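Local coordinates for protein mitochondrial edited mRNA stability factor 1 (Trypanosoma brucei, PDB 6NL1) that probably processes the 5' ends of mitochondrial mRNAs through a nudix hydrolase-type domain and contributes to the stability of edited transcripts, at residues Lys238-Trp243 with Glu260-Thr265. Residues are numbered along the deposited sequence; the frame is centred on the assembly and turned at random.
Sequences KLPGKW and EETGIT. With SO4 (sulfate ion), chain B.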
loop_
_atom_site.group_PDB
_atom_site.type_symbol
_atom_site.label_atom_id
_atom_site.label_comp_id
_atom_site.label_asym_id
_atom_site.label_seq_id
_atom_site.Cartn_x
_atom_site.Cartn_y
_atom_site.Cartn_z
ATOM N N LYS A 238 -3.402 6.743 -8.766
ATOM C CA LYS A 238 -3.560 6.936 -7.334
ATOM C C LYS A 238 -3.475 8.399 -6.921
ATOM O O LYS A 238 -2.836 9.202 -7.584
ATOM C CB LYS A 238 -2.489 6.128 -6.581
ATOM C CG LYS A 238 -1.046 6.573 -6.899
ATOM C CD LYS A 238 0.027 5.610 -6.342
ATOM C CE LYS A 238 -0.020 5.437 -4.823
ATOM N NZ LYS A 238 0.160 6.726 -4.071
ATOM N N LEU A 239 -4.145 8.726 -5.818
ATOM C CA LEU A 239 -3.821 9.904 -5.026
ATOM C C LEU A 239 -2.410 9.705 -4.439
ATOM O O LEU A 239 -1.927 8.577 -4.337
ATOM C CB LEU A 239 -4.849 10.085 -3.892
ATOM C CG LEU A 239 -6.331 10.162 -4.289
ATOM C CD1 LEU A 239 -7.260 10.339 -3.067
ATOM C CD2 LEU A 239 -6.552 11.288 -5.283
ATOM N N PRO A 240 -1.735 10.801 -4.075
ATOM C CA PRO A 240 -0.414 10.680 -3.443
ATOM C C PRO A 240 -0.523 9.959 -2.111
ATOM O O PRO A 240 -1.572 10.015 -1.475
ATOM C CB PRO A 240 -0.005 12.137 -3.188
ATOM C CG PRO A 240 -0.831 12.955 -4.156
ATOM C CD PRO A 240 -2.129 12.206 -4.300
ATOM N N GLY A 241 0.548 9.303 -1.684
ATOM C CA GLY A 241 0.566 8.696 -0.369
ATOM C C GLY A 241 1.019 7.260 -0.433
ATOM O O GLY A 241 0.770 6.573 -1.416
ATOM N N LYS A 242 1.693 6.809 0.616
ATOM C CA LYS A 242 2.199 5.444 0.649
ATOM C C LYS A 242 1.686 4.667 1.855
ATOM O O LYS A 242 0.533 4.240 1.860
ATOM C CB LYS A 242 3.720 5.435 0.609
ATOM C CG LYS A 242 4.327 5.963 -0.695
ATOM C CD LYS A 242 5.857 5.818 -0.622
ATOM C CE LYS A 242 6.545 6.490 -1.759
ATOM N NZ LYS A 242 8.020 6.356 -1.630
ATOM N N TRP A 243 2.536 4.490 2.869
ATOM C CA TRP A 243 2.158 3.744 4.071
ATOM C C TRP A 243 2.801 4.288 5.352
ATOM O O TRP A 243 3.793 5.019 5.308
ATOM C CB TRP A 243 2.486 2.254 3.910
ATOM C CG TRP A 243 3.967 1.963 3.864
ATOM C CD1 TRP A 243 4.798 1.749 4.936
ATOM C CD2 TRP A 243 4.793 1.867 2.692
ATOM N NE1 TRP A 243 6.089 1.522 4.495
ATOM C CE2 TRP A 243 6.111 1.591 3.125
ATOM C CE3 TRP A 243 4.546 1.980 1.319
ATOM C CZ2 TRP A 243 7.171 1.427 2.236
ATOM C CZ3 TRP A 243 5.599 1.813 0.434
ATOM C CH2 TRP A 243 6.899 1.549 0.896
ATOM N N GLU A 260 7.278 12.598 -0.731
ATOM C CA GLU A 260 8.038 11.597 -1.490
ATOM C C GLU A 260 7.516 11.406 -2.912
ATOM O O GLU A 260 8.290 11.143 -3.832
ATOM C CB GLU A 260 8.075 10.250 -0.754
ATOM C CG GLU A 260 8.828 10.321 0.574
ATOM C CD GLU A 260 8.943 8.983 1.293
ATOM O OE1 GLU A 260 8.558 7.930 0.726
ATOM O OE2 GLU A 260 9.430 8.989 2.442
ATOM N N GLU A 261 6.208 11.545 -3.105
ATOM C CA GLU A 261 5.639 11.284 -4.426
ATOM C C GLU A 261 5.488 12.525 -5.293
ATOM O O GLU A 261 5.418 12.409 -6.517
ATOM C CB GLU A 261 4.318 10.503 -4.326
ATOM C CG GLU A 261 4.503 9.079 -3.780
ATOM C CD GLU A 261 3.287 8.173 -3.998
ATOM O OE1 GLU A 261 2.145 8.652 -3.844
ATOM O OE2 GLU A 261 3.479 6.975 -4.324
ATOM N N THR A 262 5.478 13.706 -4.672
ATOM C CA THR A 262 5.147 14.924 -5.405
ATOM C C THR A 262 6.094 16.078 -5.156
ATOM O O THR A 262 6.138 17.028 -5.940
ATOM C CB THR A 262 3.739 15.424 -5.041
ATOM O OG1 THR A 262 3.742 15.879 -3.685
ATOM C CG2 THR A 262 2.711 14.309 -5.203
ATOM N N GLY A 263 6.831 16.013 -4.051
ATOM C CA GLY A 263 7.713 17.100 -3.661
ATOM C C GLY A 263 6.956 18.248 -3.011
ATOM O O GLY A 263 7.521 19.314 -2.769
ATOM N N ILE A 264 5.676 18.034 -2.721
ATOM C CA ILE A 264 4.847 19.063 -2.084
ATOM C C ILE A 264 4.904 19.015 -0.554
ATOM O O ILE A 264 4.742 17.956 0.070
ATOM C CB ILE A 264 3.368 18.948 -2.513
ATOM C CG1 ILE A 264 3.221 19.220 -4.010
ATOM C CG2 ILE A 264 2.488 19.918 -1.708
ATOM C CD1 ILE A 264 1.827 18.945 -4.534
ATOM N N THR A 265 5.115 20.177 0.048
ATOM C CA THR A 265 5.091 20.304 1.498
ATOM C C THR A 265 3.788 20.966 1.928
ATOM O O THR A 265 3.494 22.082 1.498
ATOM C CB THR A 265 6.272 21.169 2.000
ATOM O OG1 THR A 265 7.509 20.542 1.647
ATOM C CG2 THR A 265 6.211 21.354 3.518
HETATM S S SO4 B . -6.393 5.641 -4.154
HETATM O O1 SO4 B . -5.176 6.426 -4.301
HETATM O O2 SO4 B . -6.000 4.313 -3.685
HETATM O O3 SO4 B . -7.329 6.248 -3.215
HETATM O O4 SO4 B . -7.067 5.542 -5.446
#
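Glu-261 OE1 takes two bonds from the loop 238-243. Lys-238 NZ forms a salt bridge with Glu-261 OE1 at 2.8 Å, on the syn lone pair. Gly-241 N donates to Glu-261 OE1 at 2.8 Å, but from above the carboxylate plane, 43° out of it. Glu-261 OE2 is held by the hydroxyl of Tyr-313.

The Lys-238 chain starts with CG between its backbone N and carbonyl carbon (chi1 62°) and bends at chi3 and chi4. This folds the ammonium back over its own loop. There Lys-238 NZ also donates to Leu-239 O at 2.8 Å and to Gly-241 O at 2.7 Å, both in the carbonyl plane.

Lys-242 is extended and passes over Glu-261 CG. Lys-242 NZ meets Glu-260 OE1 at 2.9 Å, nearly along the C-O axis, and Arg-256 forms a salt bridge with Glu-260 OE2. On another part of the contact, Pro-240 CG meets Thr-262 CG2 at 3.9 Å. Thr-262 OG1 accepts from Ile-264 N in an ST turn and is also hydrogen-bonded to Leu-258 O. Gly-263, with positive phi, is the first residue to depart from helical backbone angles.

A sulfate, probably from the crystallisation liquor, accepts from Leu-239 N and is hydrogen-bonded to Tyr-292, which binds GDP in another structure of this protein. Gly-241, Arg-256, Glu-260, Glu-261 and Gly-263 probably belong to a divergent Nudix box, its helix packed against this loop. One buried oxygen of Glu-261 takes a lysine and a backbone N-H, joining helix 250-262 to the loop beside the nucleotide site.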